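Local coordinates for protein BIFUNCTIONAL PROTEIN Proline utilization A (PutA) (Corynebacterium freiburgense, PDB 5UX5) that probably oxidises proline to glutamate in two steps, an FAD-dependent proline dehydrogenase reaction followed by an NAD-dependent aldehyde dehydrogenase reaction, within one polypeptide, at residues E500-T505 / G655-S660; N687-T692 / A908-W913; T632-A637 / D642-M647. One frame throughout, in Å; residues are numbered along the deposited sequence.

Contact 1: residues E500-T505 / G655-S660. With NAD (nicotinamide-adenine-dinucleotide), chain F.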
loop_
_atom_site.group_PDB
_atom_site.type_symbol
_atom_site.label_atom_id
_atom_site.label_comp_id
_atom_site.label_asym_id
_atom_site.label_seq_id
_atom_site.Cartn_x
_atom_site.Cartn_y
_atom_site.Cartn_z
ATOM N N GLU A 500 43.787 -10.476 -2.880
ATOM C CA GLU A 500 44.454 -9.776 -3.971
ATOM C C GLU A 500 43.508 -9.502 -5.123
ATOM O O GLU A 500 43.774 -8.612 -5.933
ATOM C CB GLU A 500 45.691 -10.543 -4.434
ATOM C CG GLU A 500 46.982 -10.048 -3.763
ATOM C CD GLU A 500 48.022 -11.151 -3.526
ATOM O OE1 GLU A 500 48.843 -11.000 -2.588
ATOM O OE2 GLU A 500 48.022 -12.164 -4.268
ATOM N N GLU A 501 42.428 -10.261 -5.240
ATOM C CA GLU A 501 41.427 -9.896 -6.225
ATOM C C GLU A 501 40.588 -8.708 -5.752
ATOM O O GLU A 501 40.176 -7.873 -6.567
ATOM C CB GLU A 501 40.537 -11.088 -6.535
ATOM C CG GLU A 501 39.763 -10.905 -7.812
ATOM C CD GLU A 501 38.651 -11.919 -7.975
ATOM O OE1 GLU A 501 37.578 -11.494 -8.442
ATOM O OE2 GLU A 501 38.835 -13.116 -7.635
ATOM N N VAL A 502 40.319 -8.609 -4.448
ATOM C CA VAL A 502 39.631 -7.425 -3.947
ATOM C C VAL A 502 40.486 -6.198 -4.202
ATOM O O VAL A 502 39.998 -5.157 -4.657
ATOM C CB VAL A 502 39.291 -7.569 -2.453
ATOM C CG1 VAL A 502 38.678 -6.259 -1.945
ATOM C CG2 VAL A 502 38.320 -8.693 -2.248
ATOM N N ASP A 503 41.781 -6.310 -3.917
ATOM C CA ASP A 503 42.684 -5.196 -4.148
ATOM C C ASP A 503 42.750 -4.843 -5.631
ATOM O O ASP A 503 42.707 -3.665 -5.995
ATOM C CB ASP A 503 44.053 -5.515 -3.557
ATOM C CG ASP A 503 44.083 -5.329 -2.034
ATOM O OD1 ASP A 503 43.234 -4.552 -1.541
ATOM O OD2 ASP A 503 44.953 -5.922 -1.333
ATOM N N LYS A 504 42.855 -5.843 -6.504
ATOM C CA LYS A 504 42.946 -5.544 -7.930
ATOM C C LYS A 504 41.685 -4.833 -8.418
ATOM O O LYS A 504 41.759 -3.828 -9.135
ATOM C CB LYS A 504 43.196 -6.831 -8.723
ATOM N N THR A 505 40.517 -5.330 -8.014
ATOM C CA THR A 505 39.248 -4.766 -8.459
ATOM C C THR A 505 39.004 -3.366 -7.904
ATOM O O THR A 505 38.538 -2.485 -8.633
ATOM C CB THR A 505 38.129 -5.715 -8.063
ATOM O OG1 THR A 505 38.272 -6.933 -8.812
ATOM C CG2 THR A 505 36.779 -5.099 -8.346
ATOM N N GLY A 655 35.993 -10.575 2.238
ATOM C CA GLY A 655 34.946 -9.643 2.626
ATOM C C GLY A 655 35.453 -8.581 3.580
ATOM O O GLY A 655 35.182 -7.392 3.410
ATOM N N ARG A 656 36.214 -8.997 4.593
ATOM C CA ARG A 656 36.767 -8.045 5.544
ATOM C C ARG A 656 37.714 -7.080 4.847
ATOM O O ARG A 656 37.712 -5.872 5.119
ATOM C CB ARG A 656 37.496 -8.801 6.660
ATOM C CG ARG A 656 38.345 -7.905 7.515
ATOM C CD ARG A 656 38.704 -8.535 8.841
ATOM N NE ARG A 656 39.340 -7.550 9.719
ATOM C CZ ARG A 656 39.810 -7.835 10.926
ATOM N NH1 ARG A 656 39.728 -9.071 11.399
ATOM N NH2 ARG A 656 40.342 -6.880 11.666
ATOM N N ARG A 657 38.504 -7.591 3.914
ATOM C CA ARG A 657 39.384 -6.736 3.138
ATOM C C ARG A 657 38.574 -5.733 2.324
ATOM O O ARG A 657 38.977 -4.575 2.177
ATOM C CB ARG A 657 40.277 -7.607 2.255
ATOM C CG ARG A 657 41.258 -6.888 1.397
ATOM C CD ARG A 657 42.157 -5.999 2.233
ATOM N NE ARG A 657 43.046 -5.225 1.371
ATOM C CZ ARG A 657 43.681 -4.116 1.733
ATOM N NH1 ARG A 657 43.533 -3.618 2.953
ATOM N NH2 ARG A 657 44.463 -3.506 0.859
ATOM N N LEU A 658 37.419 -6.144 1.800
ATOM C CA LEU A 658 36.605 -5.180 1.068
ATOM C C LEU A 658 36.018 -4.121 2.000
ATOM O O LEU A 658 36.073 -2.927 1.701
ATOM C CB LEU A 658 35.500 -5.882 0.283
ATOM C CG LEU A 658 34.560 -4.921 -0.453
ATOM C CD1 LEU A 658 35.366 -3.989 -1.309
ATOM C CD2 LEU A 658 33.648 -5.684 -1.325
ATOM N N MET A 659 35.454 -4.527 3.138
ATOM C CA MET A 659 34.789 -3.540 3.982
ATOM C C MET A 659 35.780 -2.639 4.695
ATOM O O MET A 659 35.425 -1.514 5.054
ATOM C CB MET A 659 33.892 -4.195 5.024
ATOM C CG MET A 659 32.822 -5.055 4.449
ATOM S SD MET A 659 31.880 -4.283 3.131
ATOM C CE MET A 659 30.862 -5.692 2.626
ATOM N N SER A 660 36.990 -3.121 4.973
ATOM C CA SER A 660 37.977 -2.302 5.672
ATOM C C SER A 660 38.908 -1.567 4.718
ATOM O O SER A 660 39.874 -0.940 5.170
ATOM C CB SER A 660 38.814 -3.152 6.639
ATOM O OG SER A 660 39.759 -3.965 5.950
HETATM P PA NAD F . 24.062 -9.044 8.067
HETATM O O1A NAD F . 23.869 -7.755 8.939
HETATM O O2A NAD F . 24.929 -10.089 8.845
HETATM O O5B NAD F . 24.840 -8.689 6.748
HETATM C C5B NAD F . 24.290 -7.920 5.707
HETATM C C4B NAD F . 25.315 -7.744 4.587
HETATM O O4B NAD F . 26.651 -7.534 5.057
HETATM C C3B NAD F . 25.319 -8.916 3.654
HETATM O O3B NAD F . 25.654 -8.541 2.365
HETATM C C2B NAD F . 26.366 -9.713 4.322
HETATM O O2B NAD F . 26.820 -10.800 3.596
HETATM C C1B NAD F . 27.387 -8.663 4.620
HETATM N N9A NAD F . 28.363 -9.098 5.612
HETATM C C8A NAD F . 28.118 -9.449 6.926
HETATM N N7A NAD F . 29.273 -9.800 7.528
HETATM C C5A NAD F . 30.336 -9.690 6.619
HETATM C C6A NAD F . 31.710 -9.897 6.676
HETATM N N6A NAD F . 32.374 -10.355 7.872
HETATM N N1A NAD F . 32.458 -9.674 5.581
HETATM C C2A NAD F . 31.907 -9.253 4.414
HETATM N N3A NAD F . 30.567 -9.033 4.321
HETATM C C4A NAD F . 29.768 -9.239 5.390
HETATM O O3 NAD F . 22.589 -9.542 7.692
HETATM P PN NAD F . 22.023 -11.044 7.569
HETATM O O1N NAD F . 22.987 -12.127 8.009
HETATM O O2N NAD F . 21.827 -11.331 6.109
HETATM O O5D NAD F . 20.661 -11.059 8.427
HETATM C C5D NAD F . 20.756 -10.747 9.810
HETATM C C4D NAD F . 19.560 -10.031 10.445
HETATM O O4D NAD F . 19.266 -8.753 9.932
HETATM C C3D NAD F . 18.237 -10.712 10.394
HETATM O O3D NAD F . 18.167 -11.899 11.095
HETATM C C2D NAD F . 17.454 -9.664 11.081
HETATM O O2D NAD F . 17.397 -9.945 12.434
HETATM C C1D NAD F . 18.172 -8.377 10.741
#

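Contact 2: residues N687-T692 / A908-W913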
loop_
_atom_site.group_PDB
_atom_site.type_symbol
_atom_site.label_atom_id
_atom_site.label_comp_id
_atom_site.label_asym_id
_atom_site.label_seq_id
_atom_site.Cartn_x
_atom_site.Cartn_y
_atom_site.Cartn_z
ATOM N N ASN A 687 33.325 6.290 7.170
ATOM C CA ASN A 687 31.976 6.721 6.855
ATOM C C ASN A 687 31.096 5.501 6.592
ATOM O O ASN A 687 31.330 4.737 5.647
ATOM C CB ASN A 687 32.019 7.599 5.618
ATOM C CG ASN A 687 32.733 8.845 5.855
ATOM O OD1 ASN A 687 32.463 9.538 6.823
ATOM N ND2 ASN A 687 33.705 9.131 5.012
ATOM N N ILE A 688 30.055 5.342 7.394
ATOM C CA ILE A 688 29.118 4.258 7.204
ATOM C C ILE A 688 27.728 4.831 7.383
ATOM O O ILE A 688 27.482 5.577 8.329
ATOM C CB ILE A 688 29.381 3.115 8.198
ATOM C CG1 ILE A 688 28.390 1.964 7.926
ATOM C CG2 ILE A 688 29.389 3.666 9.646
ATOM C CD1 ILE A 688 28.791 0.636 8.527
ATOM N N HIS A 689 26.821 4.483 6.483
ATOM C CA HIS A 689 25.410 4.845 6.591
ATOM C C HIS A 689 24.599 3.558 6.620
ATOM O O HIS A 689 24.506 2.860 5.608
ATOM C CB HIS A 689 25.026 5.701 5.409
ATOM C CG HIS A 689 25.966 6.825 5.192
ATOM N ND1 HIS A 689 25.792 8.052 5.792
ATOM C CD2 HIS A 689 27.124 6.899 4.499
ATOM C CE1 HIS A 689 26.781 8.848 5.438
ATOM N NE2 HIS A 689 27.608 8.173 4.659
ATOM N N ALA A 690 24.039 3.217 7.779
ATOM C CA ALA A 690 23.451 1.895 7.979
ATOM C C ALA A 690 22.004 1.986 8.435
ATOM O O ALA A 690 21.669 2.761 9.339
ATOM C CB ALA A 690 24.263 1.084 8.983
ATOM N N GLU A 691 21.153 1.190 7.802
ATOM C CA GLU A 691 19.778 0.962 8.225
ATOM C C GLU A 691 19.745 -0.434 8.843
ATOM O O GLU A 691 20.202 -1.398 8.221
ATOM C CB GLU A 691 18.825 1.116 7.037
ATOM N N THR A 692 19.295 -0.536 10.096
ATOM C CA THR A 692 19.567 -1.715 10.937
ATOM C C THR A 692 18.340 -2.165 11.734
ATOM O O THR A 692 18.383 -2.285 12.957
ATOM C CB THR A 692 20.720 -1.457 11.918
ATOM O OG1 THR A 692 20.397 -0.363 12.794
ATOM C CG2 THR A 692 22.019 -1.141 11.201
ATOM N N ALA A 908 23.442 13.615 -1.024
ATOM C CA ALA A 908 24.380 14.611 -0.516
ATOM C C ALA A 908 25.285 14.110 0.618
ATOM O O ALA A 908 26.261 14.797 0.941
ATOM C CB ALA A 908 23.611 15.849 -0.048
ATOM N N GLN A 909 25.001 12.950 1.230
ATOM C CA GLN A 909 25.903 12.390 2.234
ATOM C C GLN A 909 27.122 11.731 1.621
ATOM O O GLN A 909 28.105 11.490 2.335
ATOM C CB GLN A 909 25.207 11.356 3.108
ATOM C CG GLN A 909 24.047 11.858 3.896
ATOM C CD GLN A 909 23.465 10.809 4.825
ATOM O OE1 GLN A 909 22.974 11.128 5.911
ATOM N NE2 GLN A 909 23.500 9.555 4.393
ATOM N N LEU A 910 27.070 11.387 0.341
ATOM C CA LEU A 910 28.117 10.546 -0.236
ATOM C C LEU A 910 29.274 11.397 -0.747
ATOM O O LEU A 910 29.767 11.275 -1.868
ATOM C CB LEU A 910 27.533 9.650 -1.326
ATOM C CG LEU A 910 26.487 8.669 -0.752
ATOM C CD1 LEU A 910 26.032 7.672 -1.770
ATOM C CD2 LEU A 910 27.010 7.942 0.520
ATOM N N GLY A 911 29.723 12.274 0.135
ATOM C CA GLY A 911 30.815 13.163 -0.199
ATOM C C GLY A 911 31.080 14.090 0.956
ATOM O O GLY A 911 30.729 13.801 2.103
ATOM N N THR A 912 31.684 15.225 0.642
ATOM C CA THR A 912 32.016 16.206 1.664
ATOM C C THR A 912 31.662 17.585 1.147
ATOM O O THR A 912 31.728 17.826 -0.056
ATOM C CB THR A 912 33.492 16.142 2.021
ATOM O OG1 THR A 912 34.267 16.079 0.817
ATOM C CG2 THR A 912 33.766 14.901 2.879
ATOM N N TRP A 913 31.284 18.481 2.060
ATOM C CA TRP A 913 30.897 19.845 1.720
ATOM C C TRP A 913 31.884 20.849 2.304
ATOM O O TRP A 913 32.454 20.636 3.380
ATOM C CB TRP A 913 29.484 20.171 2.224
ATOM C CG TRP A 913 28.394 19.437 1.504
ATOM C CD1 TRP A 913 27.984 18.163 1.727
ATOM C CD2 TRP A 913 27.585 19.931 0.422
ATOM N NE1 TRP A 913 26.964 17.825 0.865
ATOM C CE2 TRP A 913 26.703 18.890 0.050
ATOM C CE3 TRP A 913 27.532 21.145 -0.275
ATOM C CZ2 TRP A 913 25.783 19.023 -0.993
ATOM C CZ3 TRP A 913 26.606 21.283 -1.298
ATOM C CH2 TRP A 913 25.747 20.230 -1.647
#

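Contact 3: residues T632-A637 / D642-M647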
loop_
_atom_site.group_PDB
_atom_site.type_symbol
_atom_site.label_atom_id
_atom_site.label_comp_id
_atom_site.label_asym_id
_atom_site.label_seq_id
_atom_site.Cartn_x
_atom_site.Cartn_y
_atom_site.Cartn_z
ATOM N N THR A 632 22.135 -7.060 -15.002
ATOM C CA THR A 632 22.038 -7.042 -16.461
ATOM C C THR A 632 21.327 -5.783 -16.954
ATOM O O THR A 632 21.608 -5.322 -18.064
ATOM C CB THR A 632 21.341 -8.313 -17.008
ATOM O OG1 THR A 632 19.963 -8.364 -16.615
ATOM C CG2 THR A 632 22.004 -9.553 -16.514
ATOM N N ALA A 633 20.439 -5.192 -16.136
ATOM C CA ALA A 633 19.798 -3.938 -16.523
ATOM C C ALA A 633 20.794 -2.779 -16.511
ATOM O O ALA A 633 20.836 -1.979 -17.450
ATOM C CB ALA A 633 18.630 -3.634 -15.595
ATOM N N LEU A 634 21.607 -2.674 -15.448
ATOM C CA LEU A 634 22.618 -1.624 -15.386
ATOM C C LEU A 634 23.535 -1.715 -16.588
ATOM O O LEU A 634 23.935 -0.692 -17.166
ATOM C CB LEU A 634 23.432 -1.730 -14.092
ATOM C CG LEU A 634 22.657 -1.693 -12.776
ATOM C CD1 LEU A 634 23.508 -1.374 -11.550
ATOM C CD2 LEU A 634 21.589 -0.663 -12.935
ATOM N N ARG A 635 23.881 -2.943 -16.979
ATOM C CA ARG A 635 24.779 -3.122 -18.111
ATOM C C ARG A 635 24.096 -2.712 -19.410
ATOM O O ARG A 635 24.666 -1.952 -20.204
ATOM C CB ARG A 635 25.294 -4.558 -18.147
ATOM C CG ARG A 635 26.036 -4.958 -16.870
ATOM C CD ARG A 635 27.375 -4.275 -16.844
ATOM N NE ARG A 635 28.246 -4.698 -15.751
ATOM C CZ ARG A 635 28.691 -3.904 -14.784
ATOM N NH1 ARG A 635 28.339 -2.634 -14.743
ATOM N NH2 ARG A 635 29.497 -4.378 -13.860
ATOM N N LYS A 636 22.849 -3.141 -19.617
ATOM C CA LYS A 636 22.128 -2.681 -20.802
ATOM C C LYS A 636 22.050 -1.165 -20.832
ATOM O O LYS A 636 22.106 -0.568 -21.914
ATOM C CB LYS A 636 20.727 -3.298 -20.878
ATOM C CG LYS A 636 20.618 -4.432 -21.897
ATOM C CD LYS A 636 19.422 -5.377 -21.640
ATOM C CE LYS A 636 19.795 -6.876 -21.846
ATOM N NZ LYS A 636 20.775 -7.137 -22.971
ATOM N N ALA A 637 21.990 -0.529 -19.658
ATOM C CA ALA A 637 21.844 0.920 -19.562
ATOM C C ALA A 637 23.120 1.686 -19.867
ATOM O O ALA A 637 23.057 2.908 -20.026
ATOM C CB ALA A 637 21.356 1.314 -18.169
ATOM N N ASP A 642 33.568 -0.222 -15.452
ATOM C CA ASP A 642 34.323 0.931 -14.969
ATOM C C ASP A 642 33.507 1.829 -14.051
ATOM O O ASP A 642 34.027 2.842 -13.567
ATOM C CB ASP A 642 34.849 1.743 -16.150
ATOM C CG ASP A 642 33.788 1.981 -17.218
ATOM O OD1 ASP A 642 32.683 1.397 -17.110
ATOM O OD2 ASP A 642 34.072 2.746 -18.172
ATOM N N LEU A 643 32.258 1.482 -13.786
ATOM C CA LEU A 643 31.367 2.316 -12.995
ATOM C C LEU A 643 30.826 1.597 -11.776
ATOM O O LEU A 643 30.853 2.137 -10.667
ATOM C CB LEU A 643 30.189 2.760 -13.858
ATOM C CG LEU A 643 30.086 4.215 -14.273
ATOM C CD1 LEU A 643 28.726 4.329 -14.881
ATOM C CD2 LEU A 643 30.227 5.122 -13.072
ATOM N N VAL A 644 30.287 0.406 -11.976
ATOM C CA VAL A 644 29.719 -0.422 -10.929
ATOM C C VAL A 644 30.307 -1.811 -11.050
ATOM O O VAL A 644 30.427 -2.341 -12.157
ATOM C CB VAL A 644 28.190 -0.470 -11.040
ATOM C CG1 VAL A 644 27.651 -1.608 -10.205
ATOM C CG2 VAL A 644 27.623 0.874 -10.608
ATOM N N GLN A 645 30.686 -2.393 -9.919
ATOM C CA GLN A 645 31.321 -3.701 -9.896
ATOM C C GLN A 645 30.624 -4.571 -8.852
ATOM O O GLN A 645 30.406 -4.128 -7.720
ATOM C CB GLN A 645 32.812 -3.537 -9.623
ATOM C CG GLN A 645 33.656 -4.720 -9.998
ATOM C CD GLN A 645 33.798 -4.906 -11.488
ATOM O OE1 GLN A 645 32.971 -5.576 -12.115
ATOM N NE2 GLN A 645 34.856 -4.348 -12.061
ATOM N N LEU A 646 30.199 -5.767 -9.262
ATOM C CA LEU A 646 29.478 -6.708 -8.408
ATOM C C LEU A 646 30.484 -7.710 -7.867
ATOM O O LEU A 646 31.139 -8.403 -8.649
ATOM C CB LEU A 646 28.392 -7.427 -9.204
ATOM C CG LEU A 646 27.450 -8.482 -8.600
ATOM C CD1 LEU A 646 26.646 -7.972 -7.450
ATOM C CD2 LEU A 646 26.513 -8.956 -9.680
ATOM N N MET A 647 30.634 -7.767 -6.544
ATOM C CA MET A 647 31.678 -8.577 -5.918
ATOM C C MET A 647 31.048 -9.520 -4.896
ATOM O O MET A 647 30.687 -9.095 -3.790
ATOM C CB MET A 647 32.753 -7.706 -5.252
ATOM C CG MET A 647 33.561 -6.788 -6.167
ATOM S SD MET A 647 35.024 -6.008 -5.355
ATOM C CE MET A 647 36.034 -7.432 -4.900
#

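Contact 1: residues E500-T505 / G655-S660
Asp503 OD1 takes two hydrogen bonds from Arg657, one from NE at 3.0 Å and one from NH2 at 2.9 Å, so that the guanidinium presents its NE side to a single carboxylate oxygen. Both nitrogens reach OD1 on its syn side, and both bonds are well short of straight. The carboxylate and guanidinium planes stand almost perpendicular, 88° apart, and Asp503 OD2 receives only weak bonds from the same two nitrogens. This salt bridge is therefore a side-on grip on one oxygen and not the coplanar pairing in which each nitrogen has an oxygen of its own. Arg657 already points its CB toward helix 499-511; with CG anti to the backbone N (chi1 -179°), a bend at chi2 sets the guanidinium beside the carboxylate.

Beneath the ion pair the contact is apolar. Val502 points CG1 at the backbone of helix 653-659, 3.8 Å from Leu658 CA and 3.9 Å from Leu658 CB, and the two side chains cross at about a right angle. Leu658 also packs on Val589 of strand 580-591, so the buried layer continues onto the sheet. The short helical segments run in nearly the same direction, 29° apart, with their axes 9.3 Å from each other.

On the NAD side of helix 653-659, Gly655 CA lies 3.5 Å from C2A of the adenine, and Met659 CE lies 3.8 Å from adenine N3A. The helix thus packs on helix 499-511 while lining the adenine pocket of the Rossmann-type NAD-binding domain of an aldehyde dehydrogenase.

Contact 2: residues N687-T692 / A908-W913
His689 and Gln909 extend past each other in opposite directions, the imidazole and the amide inclined by 33°, neither stacked flat nor set at right angles. The nearest atoms are His689 ND1 and Gln909 NE2, 3.1 Å apart, but the angle is poor and the pair is not hydrogen-bonded. Gln909 CB lies 3.8 Å from His689 CE1, so the start of the glutamine chain packs against the ring as well as its amide end. The chain is extended beyond CG (chi2 -176°), which carries the amide along the imidazole. Its polar partner is on another part of the chain: OE1 accepts a hydrogen bond from the backbone N of Ala899, which would help fix the position of the amide.

Leu910 brings one methyl to a different part of the ring, CD2 approaching His689 CD2 obliquely at 4.1 Å. Although its CB points away from strand 687-691, the end of the side chain returns toward it. Leu910 is also the centre of an inverse gamma turn just ahead of strand 911-915.

Strand 687-691 pairs in parallel with strand 666-670 and antiparallel with strand 894-895, whereas strand 911-915 runs antiparallel to strand 580-591 of the same mixed sheet. The two segments meet through side chains, with no hydrogen bond between them, and Leu910 continues the packing onto Ile668 of strand 666-670 and Ala607, Ser608 and Ala611 of helix 599-611.

Contact 3: residues T632-A637 / D642-M647
Arg635 crosses from helix 624-636 to the backbone of strand 644-646. Its CB does not point straight at the strand; CG, anti to the carbonyl carbon (chi1 -59°), already heads for it, and the chain bends at chi2 before running on. From there CD and NE follow an extended course and deliver the guanidinium to the carbonyl of Val644. CZ stands 3.5 Å from Val644 O, at the base of the grip. At the tip NH2 makes the main bond, 2.8 Å to Val644 O with an N-H...O angle of 165°. The oxygen lies in the guanidinium plane, so the arginine meets it with an edge, while from the carbonyl's own side the donor is tilted well out of plane. NH1 adds a weak bond to the same oxygen and has a stronger partner in the carbonyl oxygen of Ile639, in the turn between helix and strand. NH2 also passes 4.1 Å from Gln645 OE1, which meets the guanidinium obliquely and is no hydrogen-bond partner.

Alongside this polar arm, Leu634 and Val644 both point into the gap between helix and strand, with Leu634 CD1 4.4 Å from Val644 CG1. Val605 of helix 599-611 packs on Val644, and Leu602 and Phe606 pack on Leu634. Helix and strand run nearly antiparallel, 152° apart, as the second half of the beta-alpha-beta unit formed by strand 614-618, helix 624-636 and strand 644-646.

The bonds of Arg635 described here go to backbone carbonyl oxygens, so it serves as a multiple N-H donor to the main chain: one guanidinium joins the strand to the preceding turn beside the apolar packing of Leu634 on Val644.

All three contacts belong to the aldehyde dehydrogenase part of the chain. Contact 3 closes a short helix-to-strand connection, and its residues fall between the two segments of contact 1; contact 2 comes later in sequence. The centres of contacts 1 and 3 are 18 Å apart, yet the two touch: Thr505 and Val502 of helix 499-511 pack on Gln645 and Met647, and helix 653-659 follows strand 644-646. Contact 2, centred 20 Å from contact 1 and 22 Å from contact 3, touches neither but reaches the same mixed sheet as contact 3. Together they link helices on the NAD-binding sheet, its parallel strands 644-646 and 687-691 and antiparallel strand 911-915; contact 1 adjoins the adenine.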